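PDB 6WXU: dual oxidase maturation factor 1 from Mus musculus, which may be required for the maturation of the oxidase DUOX1 and its transport from the endoplasmic reticulum to the plasma membrane. Local coordinates for residues B[80-85]-B[94-99]; B[167-172]-B[229-234]; B[132-137]-B[172-177]. One frame throughout, in Å; residues are numbered along the deposited sequence.

Contact 1 of 3, residues B[80-85]-B[94-99]; sequences HVNANT and WVSVDV. With NAG (2-acetamido-2-deoxy-beta-D-glucopyranose), chain M.
Thr85 and Val95 form a hydrogen-bonded antiparallel pair near one end of the contact, and Thr85 gives up more surface here than any other residue. Its amide N reaches Val95 O at 3.0 Å, while Val95 N returns a nearly straight bond to Thr85 O at 2.8 Å. The side chain, with OG1 between the backbone N and the carbonyl carbon (chi1 59°), brings that oxygen to 3.6 Å from Val97 CG2, the two side chains lying at about a right angle. The Thr85 carbonyl carbon lies over one face of the Trp94 indole, toward its rim. Farther along, Val81 N bonds to Val99 O at 3.0 Å, whereas the return bond from Val99 N to Val81 O is weak. Thr85 and Val99 share a face with Val81, Ala83, Val95 and Val97, where Thr85 touches Pro153 and Val99 touches Leu157, both of helix 152-159. Asn84 sits on the other face as the non-hydrogen-bonded partner of Ser96, and its ND2 is bonded to NAG C1 at 1.4 Å. Side chains alternating between a mostly apolar face and a polar one mark an antiparallel beta hairpin, here N-glycosylated, in the sheet of the predicted extracellular region.

Contact 2 of 3, residues B[167-172]-B[229-234]; sequences CGLYNQ and SLISPC
Cys167 opens the contact with a covalent link: its SG is joined to Cys234 SG at 2.0 Å. With SG anti to the backbone N (chi1 173°), the sulfur meets its partner, and the bridge is turned by 99° about the S-S bond, near the value that disulfides prefer. Gly168 follows at the centre of an inverse gamma turn, closed by Leu169 N bonding to Cys167 O at 2.8 Å; the turn sets Gly168 O beside the CD2 methyl of Leu230. Leu169 divides its two methyls between two partners. CD2 meets Leu230 CD2 at 3.7 Å as the side chains slide past each other in opposite directions, while CD1 touches Ile231 CG1 at 4.0 Å, crossing it at about a right angle. Phe161 packs on both Leu169 and Ile231 from outside the two segments. In the first turn of helix 170-199, Gln172 presents its aliphatic CB and CG to Leu230: CB lies 3.4 Å from Leu230 CD2, with CG close behind, and the amide NE2 bonds instead to Met226 O. An alanine in place of Leu230 would probably open a gap between Leu169 CD2 and Gln172 CB, which would both lose the CD2 methyl they share. The chemistry is thus of two kinds, a single covalent bridge and a patch of apolar packing. The bridge limits how far the chain can part at Cys167 and Cys234, and its presence suits their predicted extracellular location, since such regions mature in the oxidising endoplasmic reticulum.

Contact 3 of 3, residues B[132-137]-B[172-177]; sequences WRLGRS and QYRLAG
Trp132 packs on Tyr173 and Arg174 in a loop-on-helix contact, in which the loop between strand 128-130 and helix 138-147 rests on the early turns of helix 170-199. The indole lies against the helix backbone: Tyr173 CB and Arg174 N both sit over one face of it, toward the rim, with Trp132 CZ2 3.7 Å from Tyr173 CB. The two aromatic rings meet obliquely, their planes 48° apart and the centroid of the indole six-membered ring 5.9 Å from that of Tyr173. Both side chains also touch Ile103 of strand 94-103, which places them where the sheet meets the helix, and Trp132 NE1 makes a weak hydrogen bond to Leu105 O. Past the tryptophan the chain folds into a type I beta turn from Arg133 to Arg136, closed by Arg136 N on Arg133 O at 3.1 Å. Arg174, extended from CG to NE, passes the Trp132 carbonyl with CG 3.5 Å from Trp132 O. Leu134 crosses the arginine at about a right angle, its CD1 methyl 4.1 Å from Arg174 NE. Leu134 also packs on an apolar side chain of another protein chain in the assembly.

In the fold
Contacts 2 and 3 are neighbours on helix 170-199: their centres are 14 Å apart, they share Gln172, and their segments alternate along the chain. They also touch directly, Ile231 CB lying 3.5 Å from Tyr173 OH and Tyr170 CE1 3.7 Å from Trp132 CB, so segments 229-234 and 132-137 both pack against the first turns of helix 170-199. Contact 1 stands apart in the sheet, its centre 23 Å from that of contact 2 and 28 Å from that of contact 3, with nearest atoms about 10 Å and 13 Å away. The glycan on Asn84 belongs to contact 1, whereas the bound phosphatidylcholine lies about 9 Å from the Arg133 side chain in contact 3, too far to touch it.

Contact 1 of 3, residues B[80-85]-B[94-99]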
loop_
_atom_site.group_PDB
_atom_site.type_symbol
_atom_site.label_atom_id
_atom_site.label_comp_id
_atom_site.label_asym_id
_atom_site.label_seq_id
_atom_site.Cartn_x
_atom_site.Cartn_y
_atom_site.Cartn_z
ATOM N N HIS B 80 12.209 15.350 -27.063
ATOM C CA HIS B 80 12.877 16.365 -26.262
ATOM C C HIS B 80 12.376 17.740 -26.672
ATOM O O HIS B 80 12.166 17.996 -27.858
ATOM C CB HIS B 80 14.394 16.282 -26.436
ATOM C CG HIS B 80 15.154 17.265 -25.606
ATOM N ND1 HIS B 80 15.460 17.039 -24.282
ATOM C CD2 HIS B 80 15.671 18.478 -25.909
ATOM C CE1 HIS B 80 16.132 18.071 -23.805
ATOM N NE2 HIS B 80 16.271 18.960 -24.772
ATOM N N VAL B 81 12.198 18.621 -25.688
ATOM C CA VAL B 81 11.749 19.984 -25.943
ATOM C C VAL B 81 12.110 20.836 -24.737
ATOM O O VAL B 81 12.275 20.330 -23.629
ATOM C CB VAL B 81 10.227 20.030 -26.239
ATOM C CG1 VAL B 81 9.427 19.923 -24.961
ATOM C CG2 VAL B 81 9.871 21.292 -26.988
ATOM N N ASN B 82 12.248 22.139 -24.960
ATOM C CA ASN B 82 12.531 23.113 -23.914
ATOM C C ASN B 82 11.315 24.015 -23.761
ATOM O O ASN B 82 10.926 24.695 -24.715
ATOM C CB ASN B 82 13.777 23.927 -24.260
ATOM C CG ASN B 82 13.975 25.113 -23.343
ATOM O OD1 ASN B 82 14.513 24.982 -22.248
ATOM N ND2 ASN B 82 13.554 26.284 -23.795
ATOM N N ALA B 83 10.723 24.026 -22.570
ATOM C CA ALA B 83 9.468 24.727 -22.351
ATOM C C ALA B 83 9.459 25.383 -20.980
ATOM O O ALA B 83 10.268 25.061 -20.110
ATOM C CB ALA B 83 8.274 23.778 -22.473
ATOM N N ASN B 84 8.528 26.317 -20.801
ATOM C CA ASN B 84 8.229 26.906 -19.501
ATOM C C ASN B 84 6.936 26.293 -18.985
ATOM O O ASN B 84 5.891 26.418 -19.629
ATOM C CB ASN B 84 8.079 28.420 -19.595
ATOM C CG ASN B 84 9.260 29.082 -20.235
ATOM O OD1 ASN B 84 10.341 28.515 -20.301
ATOM N ND2 ASN B 84 9.059 30.296 -20.714
ATOM N N THR B 85 7.001 25.646 -17.829
ATOM C CA THR B 85 5.858 24.934 -17.282
ATOM C C THR B 85 5.676 25.282 -15.813
ATOM O O THR B 85 6.525 25.917 -15.189
ATOM C CB THR B 85 6.022 23.418 -17.432
ATOM O OG1 THR B 85 7.213 23.001 -16.761
ATOM C CG2 THR B 85 6.117 23.028 -18.884
ATOM N N TRP B 94 6.415 29.517 -12.224
ATOM C CA TRP B 94 6.753 28.693 -13.374
ATOM C C TRP B 94 8.260 28.495 -13.454
ATOM O O TRP B 94 9.037 29.322 -12.974
ATOM C CB TRP B 94 6.250 29.324 -14.673
ATOM C CG TRP B 94 4.770 29.252 -14.850
ATOM C CD1 TRP B 94 3.822 29.452 -13.898
ATOM C CD2 TRP B 94 4.069 28.940 -16.055
ATOM N NE1 TRP B 94 2.571 29.292 -14.434
ATOM C CE2 TRP B 94 2.697 28.975 -15.759
ATOM C CE3 TRP B 94 4.469 28.634 -17.356
ATOM C CZ2 TRP B 94 1.725 28.718 -16.714
ATOM C CZ3 TRP B 94 3.502 28.381 -18.302
ATOM C CH2 TRP B 94 2.148 28.423 -17.978
ATOM N N VAL B 95 8.668 27.388 -14.072
ATOM C CA VAL B 95 10.075 27.057 -14.236
ATOM C C VAL B 95 10.371 26.866 -15.715
ATOM O O VAL B 95 9.481 26.616 -16.527
ATOM C CB VAL B 95 10.471 25.798 -13.443
ATOM C CG1 VAL B 95 10.290 26.032 -11.971
ATOM C CG2 VAL B 95 9.651 24.620 -13.889
ATOM N N SER B 96 11.649 26.986 -16.059
ATOM C CA SER B 96 12.136 26.779 -17.418
ATOM C C SER B 96 12.942 25.489 -17.433
ATOM O O SER B 96 14.026 25.426 -16.849
ATOM C CB SER B 96 12.981 27.962 -17.876
ATOM O OG SER B 96 13.466 27.753 -19.186
ATOM N N VAL B 97 12.420 24.463 -18.103
ATOM C CA VAL B 97 12.936 23.111 -17.995
ATOM C C VAL B 97 13.240 22.562 -19.385
ATOM O O VAL B 97 12.993 23.204 -20.401
ATOM C CB VAL B 97 11.962 22.180 -17.250
ATOM C CG1 VAL B 97 11.953 22.506 -15.786
ATOM C CG2 VAL B 97 10.577 22.322 -17.825
ATOM N N ASP B 98 13.796 21.352 -19.402
ATOM C CA ASP B 98 14.058 20.562 -20.603
ATOM C C ASP B 98 13.342 19.230 -20.424
ATOM O O ASP B 98 13.898 18.296 -19.845
ATOM C CB ASP B 98 15.547 20.343 -20.821
ATOM C CG ASP B 98 16.277 21.607 -21.187
ATOM O OD1 ASP B 98 15.649 22.679 -21.173
ATOM O OD2 ASP B 98 17.484 21.529 -21.495
ATOM N N VAL B 99 12.119 19.139 -20.924
ATOM C CA VAL B 99 11.329 17.922 -20.783
ATOM C C VAL B 99 11.733 16.928 -21.862
ATOM O O VAL B 99 12.069 17.304 -22.988
ATOM C CB VAL B 99 9.826 18.249 -20.854
ATOM C CG1 VAL B 99 9.020 17.164 -20.185
ATOM C CG2 VAL B 99 9.547 19.584 -20.212
HETATM C C1 NAG M . 10.100 31.051 -21.353
HETATM C C2 NAG M . 9.998 30.954 -22.871
HETATM C C3 NAG M . 11.072 31.811 -23.527
HETATM C C4 NAG M . 10.996 33.240 -23.010
HETATM C C5 NAG M . 11.064 33.247 -21.488
HETATM C C6 NAG M . 10.867 34.623 -20.903
HETATM C C7 NAG M . 9.386 29.085 -24.330
HETATM C C8 NAG M . 9.620 27.644 -24.662
HETATM N N2 NAG M . 10.105 29.576 -23.318
HETATM O O3 NAG M . 10.889 31.798 -24.938
HETATM O O4 NAG M . 12.073 34.007 -23.533
HETATM O O5 NAG M . 10.022 32.420 -20.952
HETATM O O6 NAG M . 10.368 35.525 -21.882
HETATM O O7 NAG M . 8.582 29.771 -24.947
#

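Contact 2 of 3, residues B[167-172]-B[229-234]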
loop_
_atom_site.group_PDB
_atom_site.type_symbol
_atom_site.label_atom_id
_atom_site.label_comp_id
_atom_site.label_asym_id
_atom_site.label_seq_id
_atom_site.Cartn_x
_atom_site.Cartn_y
_atom_site.Cartn_z
ATOM N N CYS B 167 -6.292 8.491 -25.401
ATOM C CA CYS B 167 -5.297 8.118 -26.399
ATOM C C CYS B 167 -4.789 6.727 -26.043
ATOM O O CYS B 167 -4.053 6.560 -25.066
ATOM C CB CYS B 167 -4.160 9.133 -26.434
ATOM S SG CYS B 167 -2.795 8.648 -27.503
ATOM N N GLY B 168 -5.177 5.734 -26.830
ATOM C CA GLY B 168 -4.900 4.359 -26.470
ATOM C C GLY B 168 -3.479 3.910 -26.725
ATOM O O GLY B 168 -3.233 3.125 -27.642
ATOM N N LEU B 169 -2.532 4.393 -25.924
ATOM C CA LEU B 169 -1.138 4.006 -26.081
ATOM C C LEU B 169 -0.756 2.790 -25.255
ATOM O O LEU B 169 0.208 2.102 -25.606
ATOM C CB LEU B 169 -0.217 5.163 -25.694
ATOM C CG LEU B 169 -0.375 6.461 -26.471
ATOM C CD1 LEU B 169 0.578 7.496 -25.950
ATOM C CD2 LEU B 169 -0.141 6.226 -27.937
ATOM N N TYR B 170 -1.483 2.509 -24.177
ATOM C CA TYR B 170 -1.064 1.471 -23.243
ATOM C C TYR B 170 -1.019 0.104 -23.910
ATOM O O TYR B 170 0.016 -0.568 -23.900
ATOM C CB TYR B 170 -1.998 1.452 -22.038
ATOM C CG TYR B 170 -1.622 0.433 -20.997
ATOM C CD1 TYR B 170 -0.503 0.609 -20.206
ATOM C CD2 TYR B 170 -2.392 -0.698 -20.796
ATOM C CE1 TYR B 170 -0.159 -0.312 -19.254
ATOM C CE2 TYR B 170 -2.053 -1.625 -19.846
ATOM C CZ TYR B 170 -0.937 -1.426 -19.077
ATOM O OH TYR B 170 -0.594 -2.349 -18.121
ATOM N N ASN B 171 -2.138 -0.331 -24.490
ATOM C CA ASN B 171 -2.199 -1.672 -25.065
ATOM C C ASN B 171 -1.192 -1.837 -26.191
ATOM O O ASN B 171 -0.479 -2.846 -26.262
ATOM C CB ASN B 171 -3.610 -1.963 -25.569
ATOM C CG ASN B 171 -4.575 -2.267 -24.450
ATOM O OD1 ASN B 171 -4.224 -2.193 -23.275
ATOM N ND2 ASN B 171 -5.804 -2.607 -24.808
ATOM N N GLN B 172 -1.117 -0.853 -27.083
ATOM C CA GLN B 172 -0.225 -0.957 -28.231
ATOM C C GLN B 172 1.228 -1.048 -27.791
ATOM O O GLN B 172 1.956 -1.959 -28.200
ATOM C CB GLN B 172 -0.431 0.238 -29.152
ATOM C CG GLN B 172 0.259 0.117 -30.489
ATOM C CD GLN B 172 -0.499 -0.765 -31.457
ATOM O OE1 GLN B 172 -1.600 -1.228 -31.163
ATOM N NE2 GLN B 172 0.085 -0.998 -32.624
ATOM N N SER B 229 2.798 4.864 -35.720
ATOM C CA SER B 229 1.579 5.359 -36.340
ATOM C C SER B 229 0.481 5.653 -35.330
ATOM O O SER B 229 -0.653 5.930 -35.732
ATOM C CB SER B 229 1.077 4.352 -37.375
ATOM O OG SER B 229 0.861 3.083 -36.785
ATOM N N LEU B 230 0.785 5.603 -34.041
ATOM C CA LEU B 230 -0.216 5.777 -32.999
ATOM C C LEU B 230 0.045 6.970 -32.098
ATOM O O LEU B 230 -0.895 7.680 -31.737
ATOM C CB LEU B 230 -0.304 4.510 -32.148
ATOM C CG LEU B 230 -1.472 4.495 -31.167
ATOM C CD1 LEU B 230 -2.785 4.248 -31.890
ATOM C CD2 LEU B 230 -1.234 3.450 -30.119
ATOM N N ILE B 231 1.301 7.209 -31.708
ATOM C CA ILE B 231 1.616 8.365 -30.873
ATOM C C ILE B 231 1.737 9.643 -31.682
ATOM O O ILE B 231 1.887 10.724 -31.101
ATOM C CB ILE B 231 2.915 8.123 -30.084
ATOM C CG1 ILE B 231 2.961 9.008 -28.838
ATOM C CG2 ILE B 231 4.124 8.366 -30.968
ATOM C CD1 ILE B 231 4.193 8.821 -27.997
ATOM N N SER B 232 1.668 9.552 -33.010
ATOM C CA SER B 232 1.789 10.757 -33.829
ATOM C C SER B 232 0.604 11.698 -33.659
ATOM O O SER B 232 0.829 12.906 -33.462
ATOM C CB SER B 232 2.003 10.369 -35.294
ATOM O OG SER B 232 2.131 11.518 -36.109
ATOM N N PRO B 233 -0.658 11.249 -33.718
ATOM C CA PRO B 233 -1.765 12.209 -33.594
ATOM C C PRO B 233 -2.041 12.679 -32.176
ATOM O O PRO B 233 -2.640 13.749 -32.016
ATOM C CB PRO B 233 -2.962 11.431 -34.151
ATOM C CG PRO B 233 -2.645 10.028 -33.853
ATOM C CD PRO B 233 -1.161 9.901 -34.037
ATOM N N CYS B 234 -1.634 11.941 -31.154
ATOM C CA CYS B 234 -1.976 12.330 -29.790
ATOM C C CYS B 234 -1.135 13.523 -29.353
ATOM O O CYS B 234 0.093 13.490 -29.483
ATOM C CB CYS B 234 -1.782 11.163 -28.836
ATOM S SG CYS B 234 -2.969 9.840 -29.132
#

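Contact 3 of 3, residues B[132-137]-B[172-177]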
loop_
_atom_site.group_PDB
_atom_site.type_symbol
_atom_site.label_atom_id
_atom_site.label_comp_id
_atom_site.label_asym_id
_atom_site.label_seq_id
_atom_site.Cartn_x
_atom_site.Cartn_y
_atom_site.Cartn_z
ATOM N N TRP B 132 5.364 -1.010 -17.783
ATOM C CA TRP B 132 4.170 -1.748 -18.174
ATOM C C TRP B 132 4.495 -3.187 -18.550
ATOM O O TRP B 132 3.774 -3.801 -19.334
ATOM C CB TRP B 132 3.447 -1.054 -19.326
ATOM C CG TRP B 132 4.298 -0.788 -20.518
ATOM C CD1 TRP B 132 4.968 -1.703 -21.266
ATOM C CD2 TRP B 132 4.551 0.482 -21.117
ATOM N NE1 TRP B 132 5.637 -1.082 -22.284
ATOM C CE2 TRP B 132 5.396 0.263 -22.215
ATOM C CE3 TRP B 132 4.153 1.785 -20.826
ATOM C CZ2 TRP B 132 5.847 1.294 -23.024
ATOM C CZ3 TRP B 132 4.602 2.806 -21.628
ATOM C CH2 TRP B 132 5.441 2.556 -22.714
ATOM N N ARG B 133 5.581 -3.733 -18.009
ATOM C CA ARG B 133 5.934 -5.112 -18.286
ATOM C C ARG B 133 4.835 -6.041 -17.783
ATOM O O ARG B 133 3.906 -5.632 -17.084
ATOM C CB ARG B 133 7.267 -5.473 -17.636
ATOM C CG ARG B 133 8.402 -4.522 -17.944
ATOM C CD ARG B 133 9.748 -5.148 -17.610
ATOM N NE ARG B 133 10.332 -5.832 -18.762
ATOM C CZ ARG B 133 11.319 -5.341 -19.509
ATOM N NH1 ARG B 133 11.849 -4.161 -19.221
ATOM N NH2 ARG B 133 11.782 -6.034 -20.539
ATOM N N LEU B 134 4.948 -7.317 -18.151
ATOM C CA LEU B 134 3.904 -8.273 -17.811
ATOM C C LEU B 134 3.795 -8.516 -16.313
ATOM O O LEU B 134 2.723 -8.905 -15.841
ATOM C CB LEU B 134 4.141 -9.592 -18.540
ATOM C CG LEU B 134 3.013 -10.001 -19.485
ATOM C CD1 LEU B 134 2.759 -8.903 -20.500
ATOM C CD2 LEU B 134 3.338 -11.310 -20.177
ATOM N N GLY B 135 4.863 -8.290 -15.557
ATOM C CA GLY B 135 4.834 -8.451 -14.121
ATOM C C GLY B 135 4.545 -7.193 -13.332
ATOM O O GLY B 135 4.592 -7.234 -12.097
ATOM N N ARG B 136 4.236 -6.083 -13.995
ATOM C CA ARG B 136 4.029 -4.796 -13.351
ATOM C C ARG B 136 2.627 -4.282 -13.643
ATOM O O ARG B 136 1.893 -4.833 -14.466
ATOM C CB ARG B 136 5.069 -3.778 -13.827
ATOM C CG ARG B 136 6.469 -4.331 -13.896
ATOM C CD ARG B 136 6.996 -4.639 -12.518
ATOM N NE ARG B 136 7.162 -3.429 -11.724
ATOM C CZ ARG B 136 8.233 -2.646 -11.775
ATOM N NH1 ARG B 136 9.234 -2.946 -12.588
ATOM N NH2 ARG B 136 8.304 -1.563 -11.015
ATOM N N SER B 137 2.262 -3.203 -12.955
ATOM C CA SER B 137 0.988 -2.527 -13.162
ATOM C C SER B 137 1.246 -1.038 -13.300
ATOM O O SER B 137 1.718 -0.401 -12.355
ATOM C CB SER B 137 0.027 -2.791 -12.005
ATOM O OG SER B 137 0.563 -2.292 -10.798
ATOM N N GLN B 172 -1.117 -0.853 -27.083
ATOM C CA GLN B 172 -0.225 -0.957 -28.231
ATOM C C GLN B 172 1.228 -1.048 -27.791
ATOM O O GLN B 172 1.956 -1.959 -28.200
ATOM C CB GLN B 172 -0.431 0.238 -29.152
ATOM C CG GLN B 172 0.259 0.117 -30.489
ATOM C CD GLN B 172 -0.499 -0.765 -31.457
ATOM O OE1 GLN B 172 -1.600 -1.228 -31.163
ATOM N NE2 GLN B 172 0.085 -0.998 -32.624
ATOM N N TYR B 173 1.672 -0.108 -26.956
ATOM C CA TYR B 173 3.060 -0.141 -26.515
ATOM C C TYR B 173 3.357 -1.384 -25.693
ATOM O O TYR B 173 4.450 -1.945 -25.799
ATOM C CB TYR B 173 3.396 1.122 -25.732
ATOM C CG TYR B 173 3.781 2.279 -26.615
ATOM C CD1 TYR B 173 5.093 2.463 -27.008
ATOM C CD2 TYR B 173 2.834 3.178 -27.067
ATOM C CE1 TYR B 173 5.451 3.512 -27.817
ATOM C CE2 TYR B 173 3.183 4.227 -27.876
ATOM C CZ TYR B 173 4.491 4.391 -28.247
ATOM O OH TYR B 173 4.842 5.440 -29.056
ATOM N N ARG B 174 2.393 -1.856 -24.909
ATOM C CA ARG B 174 2.623 -3.039 -24.090
ATOM C C ARG B 174 2.842 -4.275 -24.952
ATOM O O ARG B 174 3.816 -5.011 -24.763
ATOM C CB ARG B 174 1.450 -3.248 -23.141
ATOM C CG ARG B 174 1.706 -4.284 -22.091
ATOM C CD ARG B 174 0.438 -4.645 -21.368
ATOM N NE ARG B 174 0.725 -5.384 -20.148
ATOM C CZ ARG B 174 -0.197 -5.981 -19.404
ATOM N NH1 ARG B 174 -1.471 -5.930 -19.762
ATOM N NH2 ARG B 174 0.155 -6.631 -18.304
ATOM N N LEU B 175 1.945 -4.520 -25.908
ATOM C CA LEU B 175 2.073 -5.704 -26.751
ATOM C C LEU B 175 3.317 -5.632 -27.627
ATOM O O LEU B 175 4.055 -6.620 -27.752
ATOM C CB LEU B 175 0.824 -5.874 -27.610
ATOM C CG LEU B 175 -0.320 -6.701 -27.026
ATOM C CD1 LEU B 175 0.200 -8.043 -26.559
ATOM C CD2 LEU B 175 -1.016 -5.984 -25.886
ATOM N N ALA B 176 3.565 -4.476 -28.244
ATOM C CA ALA B 176 4.726 -4.346 -29.113
ATOM C C ALA B 176 6.021 -4.543 -28.338
ATOM O O ALA B 176 6.934 -5.229 -28.810
ATOM C CB ALA B 176 4.713 -2.985 -29.800
ATOM N N GLY B 177 6.120 -3.955 -27.147
ATOM C CA GLY B 177 7.310 -4.159 -26.341
ATOM C C GLY B 177 7.479 -5.600 -25.910
ATOM O O GLY B 177 8.595 -6.122 -25.883
#